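PDB 6GUP: fusarinine C esterase sidJ from Aspergillus fumigatus, which hydrolyses the ester bonds of the fungal siderophore fusarinine C, releasing fusarinine and iron, but leaves triacetylfusarinine C intact. Local coordinates for residues 45-49 against 71-77; 80-85 against 227-233; 165-170 against 250-255; 194-199 against 214-219. One frame throughout, in Å; residues are numbered along the deposited sequence.

Two of the contacts are buried and two lie only partly so. Interaction 1 ties the loop after strand 37-42 to the end of strand 67-72 and the turn beyond, relying on close backbone packing round two glycines. Interaction 3, also buried, is the most polar: serines, carboxylates and an arginine fasten the start of helix 168-178 to the loop 250-255. Interaction 2 joins the loop 80-85 to the start of helix 231-238 by a few hydrogen bonds, and touches interaction 1 through L45, G46 and S76. Interaction 4 is aliphatic and thioether packing between helix 185-205 and the start of helix 216-222 with the turn before it; its L214 pairs through the backbone with L229 of interaction 2.

Interaction 1. Residues 45-49 against 71-77; sequences LGDGL and TLTLTSS
G46 and S77 bring their CA atoms to 3.9 Å and G48 and T73 to 4.3 Å, so the loop 45-49 runs close along the chain that leaves strand 67-72. These are the ends of two adjacent parallel strands of the alpha/beta-hydrolase sheet, 37-42 and 67-72, where each chain turns away toward a helix. Both glycines have positive phi, and the backbones meet with little between them: the CA of G46 directs a C-H at S77 O, 3.5 Å away, while the CA of G48 lies 3.6 Å from S77 OG. That hydroxyl is held by its own segment, taking a nearly straight bond from L74 N at 2.8 Å (175°).

The leucines grip the two ends. L45 has CG anti to its backbone nitrogen (chi1 179°), which carries CD1 to 3.6 Å from S76 CB. The hydroxyl of S76 is engaged by D89 and R88 of helix 86-108. At the other end L49 lays its CD2 branch against L72 CA and T71 OG1, and its CG beside the methyl CG2 of T73, whose own hydroxyl bonds to V24 N. L49 also packs on L16 of the second subunit, so this corner belongs to the dimer as well. The T71 hydroxyl, buried here without a polar partner in the model, has the L49 methyl CD2 at 3.6 Å from its OG1.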
# COMPACT_ATOMS: atom_id res chain seq x y z
N LEU A 45 -3.22 -5.47 9.35
CA LEU A 45 -2.62 -4.13 9.38
C LEU A 45 -1.33 -4.12 8.56
O LEU A 45 -0.41 -4.90 8.83
CB LEU A 45 -2.32 -3.69 10.82
CG LEU A 45 -1.67 -2.32 11.02
CD1 LEU A 45 -2.61 -1.20 10.61
CD2 LEU A 45 -1.22 -2.14 12.46
N GLY A 46 -1.28 -3.25 7.55
CA GLY A 46 -0.13 -3.14 6.66
C GLY A 46 -0.13 -4.08 5.46
O GLY A 46 0.89 -4.20 4.77
N ASP A 47 -1.26 -4.74 5.19
CA ASP A 47 -1.37 -5.68 4.06
C ASP A 47 -1.64 -4.96 2.74
O ASP A 47 -0.90 -5.15 1.77
CB ASP A 47 -2.47 -6.73 4.31
CG ASP A 47 -2.08 -7.76 5.36
OD1 ASP A 47 -1.07 -7.58 6.07
OD2 ASP A 47 -2.81 -8.78 5.47
N GLY A 48 -2.68 -4.13 2.71
CA GLY A 48 -3.14 -3.49 1.48
C GLY A 48 -3.83 -4.51 0.59
O GLY A 48 -4.75 -5.20 1.04
N LEU A 49 -3.39 -4.61 -0.67
CA LEU A 49 -3.87 -5.65 -1.59
C LEU A 49 -3.01 -6.93 -1.56
O LEU A 49 -3.29 -7.87 -2.30
CB LEU A 49 -3.91 -5.11 -3.02
CG LEU A 49 -4.60 -3.77 -3.27
CD1 LEU A 49 -4.57 -3.45 -4.76
CD2 LEU A 49 -6.03 -3.75 -2.75
N THR A 71 -10.90 -6.37 -2.20
CA THR A 71 -9.89 -6.06 -1.18
C THR A 71 -9.54 -4.59 -1.35
O THR A 71 -9.84 -4.01 -2.38
CB THR A 71 -8.62 -6.93 -1.35
OG1 THR A 71 -8.09 -6.75 -2.67
CG2 THR A 71 -8.94 -8.40 -1.13
N LEU A 72 -8.91 -3.98 -0.34
CA LEU A 72 -8.63 -2.54 -0.39
C LEU A 72 -7.37 -2.10 0.35
O LEU A 72 -6.83 -2.83 1.19
CB LEU A 72 -9.83 -1.73 0.14
CG LEU A 72 -9.98 -1.48 1.64
CD1 LEU A 72 -11.18 -0.60 1.91
CD2 LEU A 72 -10.08 -2.79 2.42
N THR A 73 -6.92 -0.89 0.00
CA THR A 73 -5.87 -0.19 0.72
C THR A 73 -6.49 0.85 1.64
O THR A 73 -7.52 1.44 1.32
CB THR A 73 -4.90 0.53 -0.24
OG1 THR A 73 -5.62 1.48 -1.04
CG2 THR A 73 -4.19 -0.47 -1.13
N LEU A 74 -5.85 1.04 2.79
CA LEU A 74 -6.19 2.10 3.74
C LEU A 74 -4.94 2.96 3.88
O LEU A 74 -3.90 2.66 3.28
CB LEU A 74 -6.58 1.48 5.09
CG LEU A 74 -7.66 0.39 5.07
CD1 LEU A 74 -7.70 -0.36 6.39
CD2 LEU A 74 -9.02 0.97 4.75
N THR A 75 -5.02 4.03 4.66
CA THR A 75 -3.83 4.81 5.03
C THR A 75 -2.94 3.96 5.95
O THR A 75 -1.71 4.04 5.87
CB THR A 75 -4.21 6.13 5.73
OG1 THR A 75 -5.04 6.91 4.86
CG2 THR A 75 -2.96 6.95 6.09
N SER A 76 -3.57 3.15 6.80
CA SER A 76 -2.85 2.23 7.69
C SER A 76 -2.13 1.08 6.98
O SER A 76 -1.26 0.45 7.57
CB SER A 76 -3.82 1.67 8.73
OG SER A 76 -4.39 2.71 9.49
N SER A 77 -2.51 0.80 5.73
CA SER A 77 -1.73 -0.09 4.86
C SER A 77 -0.30 0.41 4.68
O SER A 77 0.65 -0.37 4.72
CB SER A 77 -2.39 -0.23 3.48
OG SER A 77 -3.75 -0.61 3.58

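Interaction 2. Residues 80-85 against 227-233; sequences SWGLGH and TPLSARR
W81 and S230 fasten the loop 80-85 to the start of helix 231-238 through one carbonyl. In this alpha/beta-hydrolase S230 is the N-cap of that helix. With chi1 at 71°, its OG lies between the backbone nitrogen and the carbonyl carbon, donates to W81 O at 2.6 Å and accepts the capping bond from R233 N. W81 O also takes S230 N at 3.1 Å, so one residue grips the oxygen twice, both donors tilted from the carbonyl plane.

The chi1 of W81, 33°, is off the usual staggered values; the indole reaches outward past P228, whose CG meets its edge in plane, 4.0 Å from W81 CD1. Beyond this, W81 packs on L213 of its own chain and on L213 of the second subunit.

R233 runs extended from CG as far as NE, passing along the loop backbone with CB 3.0 Å from W81 O and CD close to the same carbonyl. Its guanidinium ends beside H85, the two planes 76° apart, with R233 NH1 3.4 Å from H85 CE1; the charge itself is paired with D249. L83, on the exposed rim, has CD2 near R232 O. At the far end the S80 side chain points at T227, and S80 OG donates to T227 OG1 at 2.7 Å.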
# COMPACT_ATOMS: atom_id res chain seq x y z
N SER A 80 1.64 1.42 8.90
CA SER A 80 1.33 0.27 9.76
C SER A 80 1.97 0.31 11.16
O SER A 80 1.72 -0.57 11.98
CB SER A 80 1.75 -1.02 9.05
OG SER A 80 3.14 -1.02 8.77
N TRP A 81 2.76 1.35 11.43
CA TRP A 81 3.55 1.47 12.68
C TRP A 81 2.89 2.36 13.74
O TRP A 81 3.37 2.38 14.87
CB TRP A 81 4.98 1.98 12.38
CG TRP A 81 5.05 2.92 11.24
CD1 TRP A 81 5.40 2.62 9.95
CD2 TRP A 81 4.70 4.31 11.24
NE1 TRP A 81 5.31 3.73 9.16
CE2 TRP A 81 4.89 4.79 9.92
CE3 TRP A 81 4.26 5.20 12.23
CZ2 TRP A 81 4.65 6.12 9.57
CZ3 TRP A 81 4.03 6.53 11.88
CH2 TRP A 81 4.22 6.97 10.55
N GLY A 82 1.81 3.06 13.40
CA GLY A 82 1.19 4.04 14.30
C GLY A 82 0.01 3.53 15.11
O GLY A 82 -0.75 2.68 14.64
N LEU A 83 -0.13 4.06 16.33
CA LEU A 83 -1.30 3.81 17.20
C LEU A 83 -2.39 4.84 16.89
O LEU A 83 -2.11 5.91 16.35
CB LEU A 83 -0.89 3.90 18.68
CG LEU A 83 -1.93 3.92 19.82
CD1 LEU A 83 -2.63 2.57 19.99
CD2 LEU A 83 -1.27 4.32 21.13
N GLY A 84 -3.63 4.50 17.23
CA GLY A 84 -4.77 5.39 17.04
C GLY A 84 -5.20 5.40 15.58
O GLY A 84 -5.49 6.47 15.03
N HIS A 85 -5.22 4.22 14.97
CA HIS A 85 -5.46 4.06 13.54
C HIS A 85 -6.86 3.55 13.17
O HIS A 85 -7.29 3.72 12.02
CB HIS A 85 -4.38 3.16 12.93
CG HIS A 85 -4.53 1.71 13.27
ND1 HIS A 85 -3.98 1.14 14.40
CD2 HIS A 85 -5.17 0.71 12.62
CE1 HIS A 85 -4.28 -0.15 14.43
NE2 HIS A 85 -5.00 -0.44 13.36
N THR A 227 5.50 -6.45 11.08
CA THR A 227 5.30 -5.12 10.51
C THR A 227 6.10 -4.13 11.38
O THR A 227 6.31 -4.40 12.56
CB THR A 227 3.79 -4.75 10.42
OG1 THR A 227 3.62 -3.45 9.85
CG2 THR A 227 3.10 -4.78 11.76
N PRO A 228 6.56 -3.00 10.79
CA PRO A 228 7.31 -2.02 11.59
C PRO A 228 6.48 -1.45 12.74
O PRO A 228 5.25 -1.41 12.66
CB PRO A 228 7.63 -0.92 10.57
CG PRO A 228 6.65 -1.11 9.46
CD PRO A 228 6.52 -2.60 9.37
N LEU A 229 7.17 -1.02 13.80
CA LEU A 229 6.50 -0.54 15.01
C LEU A 229 7.10 0.76 15.53
O LEU A 229 8.31 0.86 15.74
CB LEU A 229 6.57 -1.61 16.11
CG LEU A 229 5.75 -2.88 15.92
CD1 LEU A 229 6.07 -3.89 17.01
CD2 LEU A 229 4.26 -2.60 15.89
N SER A 230 6.23 1.75 15.74
CA SER A 230 6.59 2.95 16.48
C SER A 230 6.64 2.60 17.97
O SER A 230 6.09 1.58 18.40
CB SER A 230 5.58 4.08 16.24
OG SER A 230 4.33 3.81 16.85
N ALA A 231 7.30 3.46 18.74
CA ALA A 231 7.39 3.29 20.19
C ALA A 231 6.01 3.32 20.85
O ALA A 231 5.71 2.50 21.72
CB ALA A 231 8.28 4.36 20.79
N ARG A 232 5.18 4.27 20.42
CA ARG A 232 3.82 4.40 20.96
C ARG A 232 2.94 3.20 20.63
O ARG A 232 2.16 2.76 21.48
CB ARG A 232 3.14 5.68 20.45
CG ARG A 232 3.66 6.93 21.14
CD ARG A 232 2.84 8.15 20.76
NE ARG A 232 3.00 8.53 19.36
CZ ARG A 232 2.47 9.62 18.80
NH1 ARG A 232 1.72 10.47 19.52
NH2 ARG A 232 2.68 9.88 17.52
N ARG A 233 3.07 2.68 19.41
CA ARG A 233 2.30 1.50 19.02
C ARG A 233 2.76 0.25 19.77
O ARG A 233 1.92 -0.54 20.20
CB ARG A 233 2.37 1.25 17.52
CG ARG A 233 1.27 0.30 17.10
CD ARG A 233 1.30 -0.18 15.67
NE ARG A 233 0.65 -1.49 15.58
CZ ARG A 233 -0.63 -1.74 15.87
NH1 ARG A 233 -1.47 -0.77 16.26
NH2 ARG A 233 -1.09 -2.98 15.77

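Interaction 3. Residues 165-170 against 250-255; sequences PVSDRE and DLFSSD
R169 and D255 meet end-on from opposite directions, their guanidinium and carboxylate planes only 2° apart. R169 NH2 reaches D255 OD1 at 2.9 Å and R169 NH1 reaches D255 OD2 at 3.1 Å, a two-pronged salt bridge in which both oxygens are met on their syn sides, though each lies somewhat off the guanidinium plane. An extended chain from CG to NE brings the arginine there, and NH2 also makes a weak bond to S253 OG. D250 OD2 sits well out of the guanidinium plane and contributes charge alone.

S167, the N-cap of helix 168-178, turns OG away from its own backbone nitrogen (chi1 169°), where it takes the capping bond from E170 N and donates to S253 OG at 2.7 Å.

E170 holds S254 by both carboxylate oxygens: E170 OE2 receives S254 OG through its syn lone pair at 2.7 Å, while S254 N comes to E170 OE1 from above the plane at 3.0 Å. E170 OE2 and D255 OD1 are 4.2 Å apart, a like-charge approach that R169 probably eases. A water bridges S167 N and F252 O.

At the apolar end P165 CB stands over the F252 ring, 3.6 Å from the centroid in a CH-pi contact, and L251 CB covers the opposite face. Helix 168-178 follows strand 159-163 of the alpha/beta-hydrolase sheet, and V166 touches D286, the acid of a probable Ser-His-Asp triad. F252 anchors the loop between P165 and helix 125-134, with W302 beside its ring, while P165 backs onto strand 278-283.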
# COMPACT_ATOMS: atom_id res chain seq x y z
N PRO A 165 -9.73 -13.60 14.66
CA PRO A 165 -9.53 -12.40 15.47
C PRO A 165 -8.74 -12.74 16.73
O PRO A 165 -9.28 -13.34 17.67
CB PRO A 165 -10.96 -11.94 15.80
CG PRO A 165 -11.77 -13.18 15.73
CD PRO A 165 -11.14 -14.05 14.69
N VAL A 166 -7.46 -12.37 16.74
CA VAL A 166 -6.50 -12.82 17.74
C VAL A 166 -5.86 -11.61 18.41
O VAL A 166 -5.53 -10.63 17.75
CB VAL A 166 -5.43 -13.72 17.07
CG1 VAL A 166 -4.23 -13.96 17.97
CG2 VAL A 166 -6.05 -15.06 16.66
N SER A 167 -5.69 -11.70 19.73
CA SER A 167 -5.03 -10.66 20.50
C SER A 167 -3.53 -10.65 20.22
O SER A 167 -2.84 -11.65 20.44
CB SER A 167 -5.27 -10.86 22.00
OG SER A 167 -4.44 -10.02 22.79
N ASP A 168 -3.03 -9.51 19.72
CA ASP A 168 -1.59 -9.31 19.53
C ASP A 168 -0.85 -9.33 20.86
O ASP A 168 0.26 -9.86 20.95
CB ASP A 168 -1.31 -7.97 18.82
CG ASP A 168 -1.69 -7.99 17.35
OD1 ASP A 168 -1.35 -8.97 16.64
OD2 ASP A 168 -2.31 -7.01 16.88
N ARG A 169 -1.46 -8.73 21.88
CA ARG A 169 -0.93 -8.76 23.25
C ARG A 169 -0.69 -10.20 23.72
O ARG A 169 0.40 -10.53 24.20
CB ARG A 169 -1.87 -8.02 24.21
CG ARG A 169 -1.67 -8.39 25.67
CD ARG A 169 -2.58 -7.61 26.60
NE ARG A 169 -2.51 -8.20 27.94
CZ ARG A 169 -3.35 -9.10 28.46
NH1 ARG A 169 -3.13 -9.54 29.70
NH2 ARG A 169 -4.41 -9.54 27.79
N GLU A 170 -1.72 -11.04 23.61
CA GLU A 170 -1.62 -12.44 24.01
C GLU A 170 -0.73 -13.28 23.08
O GLU A 170 -0.15 -14.27 23.51
CB GLU A 170 -3.00 -13.08 24.16
CG GLU A 170 -3.72 -12.64 25.42
CD GLU A 170 -4.98 -13.43 25.69
OE1 GLU A 170 -5.77 -13.65 24.75
OE2 GLU A 170 -5.20 -13.81 26.86
N ASP A 250 -6.54 -3.91 21.65
CA ASP A 250 -6.83 -5.07 22.49
C ASP A 250 -8.34 -5.32 22.63
O ASP A 250 -8.94 -5.07 23.67
CB ASP A 250 -6.15 -4.91 23.86
CG ASP A 250 -6.12 -6.19 24.67
OD1 ASP A 250 -6.21 -7.28 24.07
OD2 ASP A 250 -6.00 -6.11 25.91
N LEU A 251 -8.93 -5.82 21.54
CA LEU A 251 -10.35 -6.16 21.48
C LEU A 251 -10.62 -7.64 21.77
O LEU A 251 -11.70 -7.99 22.24
CB LEU A 251 -10.92 -5.81 20.10
CG LEU A 251 -10.91 -4.33 19.71
CD1 LEU A 251 -11.16 -4.16 18.21
CD2 LEU A 251 -11.93 -3.54 20.51
N PHE A 252 -9.63 -8.50 21.50
CA PHE A 252 -9.83 -9.95 21.45
C PHE A 252 -9.07 -10.75 22.52
O PHE A 252 -8.95 -11.98 22.40
CB PHE A 252 -9.46 -10.46 20.05
CG PHE A 252 -10.16 -9.73 18.93
CD1 PHE A 252 -11.55 -9.65 18.90
CD2 PHE A 252 -9.44 -9.12 17.91
CE1 PHE A 252 -12.20 -8.98 17.88
CE2 PHE A 252 -10.08 -8.44 16.89
CZ PHE A 252 -11.47 -8.37 16.87
N SER A 253 -8.57 -10.09 23.57
CA SER A 253 -7.90 -10.80 24.67
C SER A 253 -8.88 -11.62 25.50
O SER A 253 -10.00 -11.18 25.77
CB SER A 253 -7.13 -9.83 25.59
OG SER A 253 -5.86 -9.52 25.04
N SER A 254 -8.45 -12.81 25.91
CA SER A 254 -9.29 -13.76 26.63
C SER A 254 -9.60 -13.37 28.08
O SER A 254 -10.57 -13.87 28.65
CB SER A 254 -8.65 -15.15 26.61
OG SER A 254 -7.44 -15.18 27.34
N ASP A 255 -8.80 -12.48 28.67
CA ASP A 255 -8.99 -12.04 30.06
C ASP A 255 -9.72 -10.69 30.21
O ASP A 255 -9.73 -10.12 31.30
CB ASP A 255 -7.65 -12.04 30.82
CG ASP A 255 -6.65 -11.02 30.28
OD1 ASP A 255 -6.79 -10.59 29.11
OD2 ASP A 255 -5.72 -10.66 31.02
O HOH W 1 -7.25 -13.75 21.22

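Interaction 4. Residues 194-199 against 214-219; sequences KLTSMA and LPLAMT
L195 and L214 make the nearest backbone approach, their CA atoms 7.4 Å apart, a spacing at which the side chains fill the gap between the two segments. Residues 194-199 are a stretch of the long helix 185-205, while 214-219 turns into helix 216-222 at P215, its N-cap residue, whose carbonyl accepts from T219 N.

L195 buries more surface than any other residue here. Its CD2 lies 3.7 Å from M218 CB and close to L214 CB and T219 CG2, and CD1 reaches T219 CA and M218 O. L195 and M218 pass side by side, each pointing back toward the other's helix, whereas T219 lies square across the leucine.

The two methionines reach in from the two segments, M198 SD 4.4 Å from M218 CE. M218 is bent at its last torsion (chi3 77°), which folds CE back across the aliphatic chain of K194; M218 CE meets CB, CG, CD and CE of the lysine, with K194 CD at 3.7 Å, and the two chains run nearly perpendicular. Both segments belong to the mostly helical region built onto the alpha/beta-hydrolase core between strands 159-163 and 278-283; the centre of the contact is about 25 Å from the centre of the chain. F234 of helix 231-238 covers L195, A199 and L214 there.

M198, likewise bent at chi3 (70°), abuts the P215 ring at CD, with M198 CE 3.6 Å away, and lays the same methyl beside L214 CD2 at 3.9 Å. L214 CD2 also touches M198 CB; the two side chains point in opposing directions as they pass. A199 adds its CB at 4.3 Å from L214 CD1.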
# COMPACT_ATOMS: atom_id res chain seq x y z
N LYS A 194 14.55 -4.75 26.18
CA LYS A 194 15.19 -3.59 25.57
C LYS A 194 14.18 -2.76 24.76
O LYS A 194 14.20 -1.53 24.82
CB LYS A 194 16.37 -4.02 24.69
CG LYS A 194 17.27 -2.89 24.23
CD LYS A 194 18.59 -3.43 23.70
CE LYS A 194 19.32 -2.44 22.80
NZ LYS A 194 20.48 -3.07 22.12
N LEU A 195 13.31 -3.44 24.01
CA LEU A 195 12.26 -2.77 23.22
C LEU A 195 11.26 -1.99 24.07
O LEU A 195 10.86 -0.88 23.69
CB LEU A 195 11.52 -3.77 22.31
CG LEU A 195 12.23 -4.26 21.05
CD1 LEU A 195 11.43 -5.39 20.41
CD2 LEU A 195 12.44 -3.13 20.05
N THR A 196 10.84 -2.56 25.20
CA THR A 196 9.96 -1.86 26.15
C THR A 196 10.64 -0.63 26.73
O THR A 196 10.08 0.46 26.71
CB THR A 196 9.49 -2.77 27.30
OG1 THR A 196 10.61 -3.47 27.85
CG2 THR A 196 8.46 -3.78 26.82
N SER A 197 11.87 -0.82 27.22
CA SER A 197 12.68 0.28 27.77
C SER A 197 12.89 1.42 26.77
O SER A 197 12.84 2.59 27.15
CB SER A 197 14.04 -0.26 28.24
OG SER A 197 14.86 0.77 28.76
N MET A 198 13.14 1.07 25.51
CA MET A 198 13.22 2.05 24.41
C MET A 198 11.89 2.76 24.19
O MET A 198 11.85 3.98 24.05
CB MET A 198 13.64 1.38 23.10
CG MET A 198 15.10 0.97 23.05
SD MET A 198 15.44 -0.06 21.61
CE MET A 198 15.28 1.16 20.31
N ALA A 199 10.82 1.97 24.14
CA ALA A 199 9.48 2.49 23.86
C ALA A 199 8.95 3.40 24.97
O ALA A 199 8.29 4.41 24.68
CB ALA A 199 8.51 1.34 23.62
N LEU A 214 10.93 1.82 16.13
CA LEU A 214 11.84 0.86 16.75
C LEU A 214 12.47 -0.00 15.66
O LEU A 214 11.89 -0.16 14.59
CB LEU A 214 11.10 0.00 17.78
CG LEU A 214 10.42 0.77 18.91
CD1 LEU A 214 9.49 -0.14 19.71
CD2 LEU A 214 11.44 1.42 19.83
N PRO A 215 13.67 -0.56 15.93
CA PRO A 215 14.38 -1.33 14.89
C PRO A 215 13.61 -2.57 14.45
O PRO A 215 13.12 -3.33 15.29
CB PRO A 215 15.70 -1.73 15.57
CG PRO A 215 15.83 -0.84 16.76
CD PRO A 215 14.43 -0.55 17.20
N LEU A 216 13.52 -2.76 13.14
CA LEU A 216 12.81 -3.91 12.55
C LEU A 216 13.52 -5.22 12.92
O LEU A 216 12.86 -6.23 13.18
CB LEU A 216 12.69 -3.74 11.03
CG LEU A 216 11.61 -4.47 10.23
CD1 LEU A 216 11.85 -5.97 10.16
CD2 LEU A 216 10.20 -4.18 10.73
N ALA A 217 14.85 -5.19 12.95
CA ALA A 217 15.66 -6.33 13.41
C ALA A 217 15.19 -6.88 14.75
O ALA A 217 15.08 -8.10 14.92
CB ALA A 217 17.13 -5.94 13.50
N MET A 218 14.91 -5.98 15.69
CA MET A 218 14.47 -6.34 17.05
C MET A 218 12.99 -6.71 17.14
O MET A 218 12.65 -7.74 17.72
CB MET A 218 14.79 -5.20 18.02
CG MET A 218 16.28 -4.94 18.18
SD MET A 218 16.66 -3.54 19.25
CE MET A 218 16.39 -4.25 20.87
N THR A 219 12.11 -5.86 16.59
CA THR A 219 10.65 -6.05 16.73
C THR A 219 10.12 -7.32 16.07
O THR A 219 9.21 -7.96 16.61
CB THR A 219 9.85 -4.85 16.16
OG1 THR A 219 10.22 -4.62 14.80
CG2 THR A 219 10.09 -3.59 16.99